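PDB 1RT8: fimbrin from Schizosaccharomyces pombe, which binds and crosslinks actin filaments and takes part in cell polarity, cytokinesis, mating and spore formation. Local coordinates for residues A[236-240]-A[241-245]; A[10-13]-A[14-18]. All coordinates share one frame; numbering follows the deposited sequence.

Interaction 1 (A[236-240]-A[241-245]); sequences KYLTP and TAMVA
Thr-239 caps the short helix 240-244 of the second calponin-homology (CH) domain, its OG1 accepting from Ala-242 N at 3.0 Å with an N-H...O angle of 149°. The hydroxyl sits between its own backbone N and carbonyl carbon (chi1 62°), which turns it toward the first turn of the helix, where backbone N-H groups lack carbonyls from a preceding turn. The next two amides are met by main-chain oxygens: Met-243 N gives to Thr-239 O at 2.8 Å, and Val-244 N to Pro-240 O at 3.1 Å in an almost straight bond. Pro-240 suits the first helical position, since it has no N-H to satisfy and its ring holds phi near the helical value. The hydroxyls of Thr-239 and Thr-241 both meet the carboxylate of Glu-12, from helix 11-25 in the first CH domain.

On the apolar side, Leu-238 CD2 touches Met-243 CE at 3.6 Å, the two chains crossing at about a right angle, while Leu-238 CD1 lies 3.9 Å from Ala-242 CB. Phe-254 and Tyr-196 also pack on this leucine. Replacing Leu-238 by alanine would probably leave Met-243 CE and Ala-242 CB without their apolar neighbour and open a gap between the loop and the first helical turn. The small CB of Ala-242 fits close to the capping hydroxyl. The chemistry implies a helix start where Ala-242 N, Met-243 N and Val-244 N are bonded within 236-245, while a carboxylate from the first CH domain takes up the hydroxyls; set near the N-terminal end of the helix dipole, it is probably stabilised as an anion.

Interaction 2 (A[10-13]-A[14-18]); sequences NEEE and RREFI
Glu-13 and Phe-17, one turn apart, lie side by side on the N-capped helix 11-25 that opens the first calponin-homology domain. Asn-10 is the N-cap, its OD1 taking Glu-13 N at 2.8 Å; an asparagine suits this place because its short amide reaches back to the first turn. Backbone bonds then run from Arg-14 N to Asn-10 O and onward to Phe-17 N and Glu-13 O.

From its CB outward, Glu-13 can be followed along the phenylalanine. CB lies 3.9 Å from Phe-17 CE1, and CG comes within 4.2 Å of CZ, so the methylenes rest beside the far part of the ring. Beyond CG the chain is extended (chi2 171°), carrying the carboxylate past the ring, their planes 47° apart. There OE1 forms a salt bridge with Lys-249 and OE2 a hydrogen bond with Asn-247, both from the second CH domain. The apolar stem suits the ring and the charged tip suits the lysine. Phe-17 itself packs on Leu-121 and Val-124 of helix 117-131.

On another side of the helix, Arg-15 bends at chi3 (-66°) and brings NH1 back to 3.6 Å from Glu-12 CA, which lies at the guanidinium edge, while its NE makes a salt bridge with Glu-40. Over one face of the Phe-17 ring sits the carbonyl oxygen of Glu-13, 2.9 Å from CG.

Interactions 1 and 2 are the starts of two helices in different CH domains, both within the first actin-binding region, with centres about 11 Å apart. They meet directly at Glu-12: its OE1 lies 2.7 Å from Thr-239 OG1 and its OE2 2.8 Å from Thr-241 OG1, both probable hydrogen bonds, so one carboxylate of 10-13 spans the two hydroxyls at the helix start of 236-245. One turn further along, Glu-16 CG packs at 3.3 Å from Tyr-237 O. Leu-250 of helix 248-261 touches Ala-242, Glu-12 and Glu-16, adding an apolar neighbour to this polar meeting of the first two CH domains.

Interaction 1 (A[236-240]-A[241-245])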
loop_
_atom_site.group_PDB
_atom_site.type_symbol
_atom_site.label_atom_id
_atom_site.label_comp_id
_atom_site.label_asym_id
_atom_site.label_seq_id
_atom_site.Cartn_x
_atom_site.Cartn_y
_atom_site.Cartn_z
ATOM N N LYS A 236 12.246 -19.440 7.929
ATOM C CA LYS A 236 12.506 -18.019 7.735
ATOM C C LYS A 236 11.751 -17.147 8.739
ATOM O O LYS A 236 10.604 -17.442 9.094
ATOM C CB LYS A 236 12.093 -17.613 6.317
ATOM C CG LYS A 236 12.741 -18.416 5.191
ATOM C CD LYS A 236 14.223 -18.110 5.083
ATOM C CE LYS A 236 14.820 -18.685 3.806
ATOM N NZ LYS A 236 16.233 -18.243 3.631
ATOM N N TYR A 237 12.410 -16.077 9.184
ATOM C CA TYR A 237 11.850 -15.099 10.124
ATOM C C TYR A 237 11.650 -15.520 11.578
ATOM O O TYR A 237 12.011 -14.781 12.499
ATOM C CB TYR A 237 10.501 -14.571 9.625
ATOM C CG TYR A 237 10.517 -13.932 8.262
ATOM C CD1 TYR A 237 10.263 -14.682 7.117
ATOM C CD2 TYR A 237 10.767 -12.567 8.115
ATOM C CE1 TYR A 237 10.254 -14.086 5.850
ATOM C CE2 TYR A 237 10.761 -11.962 6.858
ATOM C CZ TYR A 237 10.505 -12.725 5.732
ATOM O OH TYR A 237 10.502 -12.135 4.484
ATOM N N LEU A 238 11.064 -16.696 11.779
ATOM C CA LEU A 238 10.740 -17.189 13.120
ATOM C C LEU A 238 11.829 -17.945 13.880
ATOM O O LEU A 238 12.525 -18.788 13.321
ATOM C CB LEU A 238 9.493 -18.072 13.027
ATOM C CG LEU A 238 8.720 -18.414 14.302
ATOM C CD1 LEU A 238 8.213 -17.136 14.957
ATOM C CD2 LEU A 238 7.552 -19.335 13.948
ATOM N N THR A 239 11.954 -17.637 15.167
ATOM C CA THR A 239 12.918 -18.304 16.031
ATOM C C THR A 239 12.133 -19.005 17.140
ATOM O O THR A 239 10.979 -18.661 17.410
ATOM C CB THR A 239 13.877 -17.305 16.694
ATOM O OG1 THR A 239 13.127 -16.405 17.522
ATOM C CG2 THR A 239 14.653 -16.525 15.637
ATOM N N PRO A 240 12.750 -19.990 17.803
ATOM C CA PRO A 240 12.061 -20.709 18.880
ATOM C C PRO A 240 11.481 -19.763 19.921
ATOM O O PRO A 240 10.337 -19.919 20.341
ATOM C CB PRO A 240 13.158 -21.593 19.457
ATOM C CG PRO A 240 14.007 -21.890 18.251
ATOM C CD PRO A 240 14.110 -20.523 17.606
ATOM N N THR A 241 12.276 -18.775 20.323
ATOM C CA THR A 241 11.854 -17.798 21.322
ATOM C C THR A 241 10.769 -16.855 20.795
ATOM O O THR A 241 9.853 -16.485 21.530
ATOM C CB THR A 241 13.061 -16.961 21.827
ATOM O OG1 THR A 241 13.849 -16.535 20.708
ATOM C CG2 THR A 241 13.932 -17.783 22.777
ATOM N N ALA A 242 10.863 -16.472 19.524
ATOM C CA ALA A 242 9.863 -15.584 18.934
ATOM C C ALA A 242 8.542 -16.336 18.785
ATOM O O ALA A 242 7.465 -15.744 18.852
ATOM C CB ALA A 242 10.336 -15.074 17.573
ATOM N N MET A 243 8.633 -17.645 18.582
ATOM C CA MET A 243 7.443 -18.470 18.440
ATOM C C MET A 243 6.690 -18.548 19.758
ATOM O O MET A 243 5.493 -18.258 19.824
ATOM C CB MET A 243 7.801 -19.893 18.013
ATOM C CG MET A 243 6.567 -20.773 17.863
ATOM S SD MET A 243 6.919 -22.507 17.529
ATOM C CE MET A 243 7.604 -22.387 15.931
ATOM N N VAL A 244 7.404 -18.961 20.801
ATOM C CA VAL A 244 6.827 -19.099 22.133
ATOM C C VAL A 244 6.355 -17.754 22.670
ATOM O O VAL A 244 5.409 -17.689 23.458
ATOM C CB VAL A 244 7.855 -19.706 23.109
ATOM C CG1 VAL A 244 7.306 -19.702 24.524
ATOM C CG2 VAL A 244 8.183 -21.124 22.682
ATOM N N ALA A 245 7.017 -16.683 22.244
ATOM C CA ALA A 245 6.648 -15.342 22.685
ATOM C C ALA A 245 5.415 -14.852 21.928
ATOM O O ALA A 245 4.833 -13.833 22.278
ATOM C CB ALA A 245 7.810 -14.384 22.468
#

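Interaction 2 (A[10-13]-A[14-18])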
loop_
_atom_site.group_PDB
_atom_site.type_symbol
_atom_site.label_atom_id
_atom_site.label_comp_id
_atom_site.label_asym_id
_atom_site.label_seq_id
_atom_site.Cartn_x
_atom_site.Cartn_y
_atom_site.Cartn_z
ATOM N N ASN A 10 11.936 -4.169 19.800
ATOM C CA ASN A 10 12.059 -5.617 19.937
ATOM C C ASN A 10 13.342 -6.163 19.310
ATOM O O ASN A 10 13.571 -6.019 18.109
ATOM C CB ASN A 10 10.848 -6.293 19.298
ATOM C CG ASN A 10 10.910 -7.802 19.391
ATOM O OD1 ASN A 10 11.793 -8.438 18.810
ATOM N ND2 ASN A 10 9.971 -8.383 20.126
ATOM N N GLU A 11 14.161 -6.811 20.132
ATOM C CA GLU A 11 15.437 -7.380 19.697
ATOM C C GLU A 11 15.346 -8.288 18.473
ATOM O O GLU A 11 16.097 -8.117 17.509
ATOM C CB GLU A 11 16.080 -8.179 20.840
ATOM C CG GLU A 11 16.421 -7.380 22.105
ATOM C CD GLU A 11 15.190 -6.758 22.757
ATOM O OE1 GLU A 11 14.120 -7.418 22.778
ATOM O OE2 GLU A 11 15.282 -5.607 23.256
ATOM N N GLU A 12 14.441 -9.261 18.512
ATOM C CA GLU A 12 14.301 -10.201 17.407
ATOM C C GLU A 12 13.802 -9.557 16.126
ATOM O O GLU A 12 14.328 -9.829 15.043
ATOM C CB GLU A 12 13.370 -11.347 17.797
ATOM C CG GLU A 12 13.824 -12.117 19.028
ATOM C CD GLU A 12 13.753 -13.616 18.824
ATOM O OE1 GLU A 12 14.560 -14.154 18.033
ATOM O OE2 GLU A 12 12.881 -14.256 19.449
ATOM N N GLU A 13 12.778 -8.720 16.242
ATOM C CA GLU A 13 12.241 -8.044 15.070
ATOM C C GLU A 13 13.371 -7.321 14.347
ATOM O O GLU A 13 13.538 -7.463 13.135
ATOM C CB GLU A 13 11.151 -7.055 15.482
ATOM C CG GLU A 13 9.806 -7.707 15.740
ATOM C CD GLU A 13 8.801 -6.751 16.346
ATOM O OE1 GLU A 13 8.732 -5.587 15.894
ATOM O OE2 GLU A 13 8.068 -7.167 17.269
ATOM N N ARG A 14 14.160 -6.563 15.101
ATOM C CA ARG A 14 15.276 -5.830 14.514
ATOM C C ARG A 14 16.261 -6.778 13.846
ATOM O O ARG A 14 16.650 -6.572 12.697
ATOM C CB ARG A 14 15.998 -5.011 15.586
ATOM C CG ARG A 14 17.227 -4.271 15.071
ATOM C CD ARG A 14 17.752 -3.303 16.115
ATOM N NE ARG A 14 17.950 -3.957 17.405
ATOM C CZ ARG A 14 18.841 -4.918 17.630
ATOM N NH1 ARG A 14 19.629 -5.344 16.651
ATOM N NH2 ARG A 14 18.939 -5.459 18.838
ATOM N N ARG A 15 16.656 -7.825 14.565
ATOM C CA ARG A 15 17.605 -8.789 14.023
ATOM C C ARG A 15 17.092 -9.447 12.752
ATOM O O ARG A 15 17.742 -9.391 11.705
ATOM C CB ARG A 15 17.922 -9.880 15.054
ATOM C CG ARG A 15 18.930 -10.906 14.551
ATOM C CD ARG A 15 19.148 -12.073 15.515
ATOM N NE ARG A 15 19.769 -11.680 16.777
ATOM C CZ ARG A 15 19.114 -11.160 17.810
ATOM N NH1 ARG A 15 17.802 -10.968 17.739
ATOM N NH2 ARG A 15 19.766 -10.842 18.921
ATOM N N GLU A 16 15.920 -10.067 12.846
ATOM C CA GLU A 16 15.333 -10.757 11.705
ATOM C C GLU A 16 15.054 -9.831 10.524
ATOM O O GLU A 16 15.341 -10.189 9.384
ATOM C CB GLU A 16 14.051 -11.487 12.128
ATOM C CG GLU A 16 14.247 -12.513 13.248
ATOM C CD GLU A 16 15.425 -13.453 12.997
ATOM O OE1 GLU A 16 15.589 -13.922 11.855
ATOM O OE2 GLU A 16 16.184 -13.726 13.947
ATOM N N PHE A 17 14.503 -8.646 10.783
ATOM C CA PHE A 17 14.220 -7.713 9.690
ATOM C C PHE A 17 15.508 -7.353 8.955
ATOM O O PHE A 17 15.550 -7.332 7.723
ATOM C CB PHE A 17 13.550 -6.437 10.222
ATOM C CG PHE A 17 12.142 -6.644 10.714
ATOM C CD1 PHE A 17 11.502 -5.661 11.457
ATOM C CD2 PHE A 17 11.457 -7.822 10.437
ATOM C CE1 PHE A 17 10.203 -5.848 11.920
ATOM C CE2 PHE A 17 10.153 -8.017 10.895
ATOM C CZ PHE A 17 9.528 -7.028 11.639
ATOM N N ILE A 18 16.565 -7.072 9.707
ATOM C CA ILE A 18 17.837 -6.733 9.089
ATOM C C ILE A 18 18.365 -7.912 8.281
ATOM O O ILE A 18 18.929 -7.730 7.205
ATOM C CB ILE A 18 18.885 -6.336 10.140
ATOM C CG1 ILE A 18 18.446 -5.048 10.845
ATOM C CG2 ILE A 18 20.237 -6.156 9.470
ATOM C CD1 ILE A 18 19.289 -4.674 12.054
#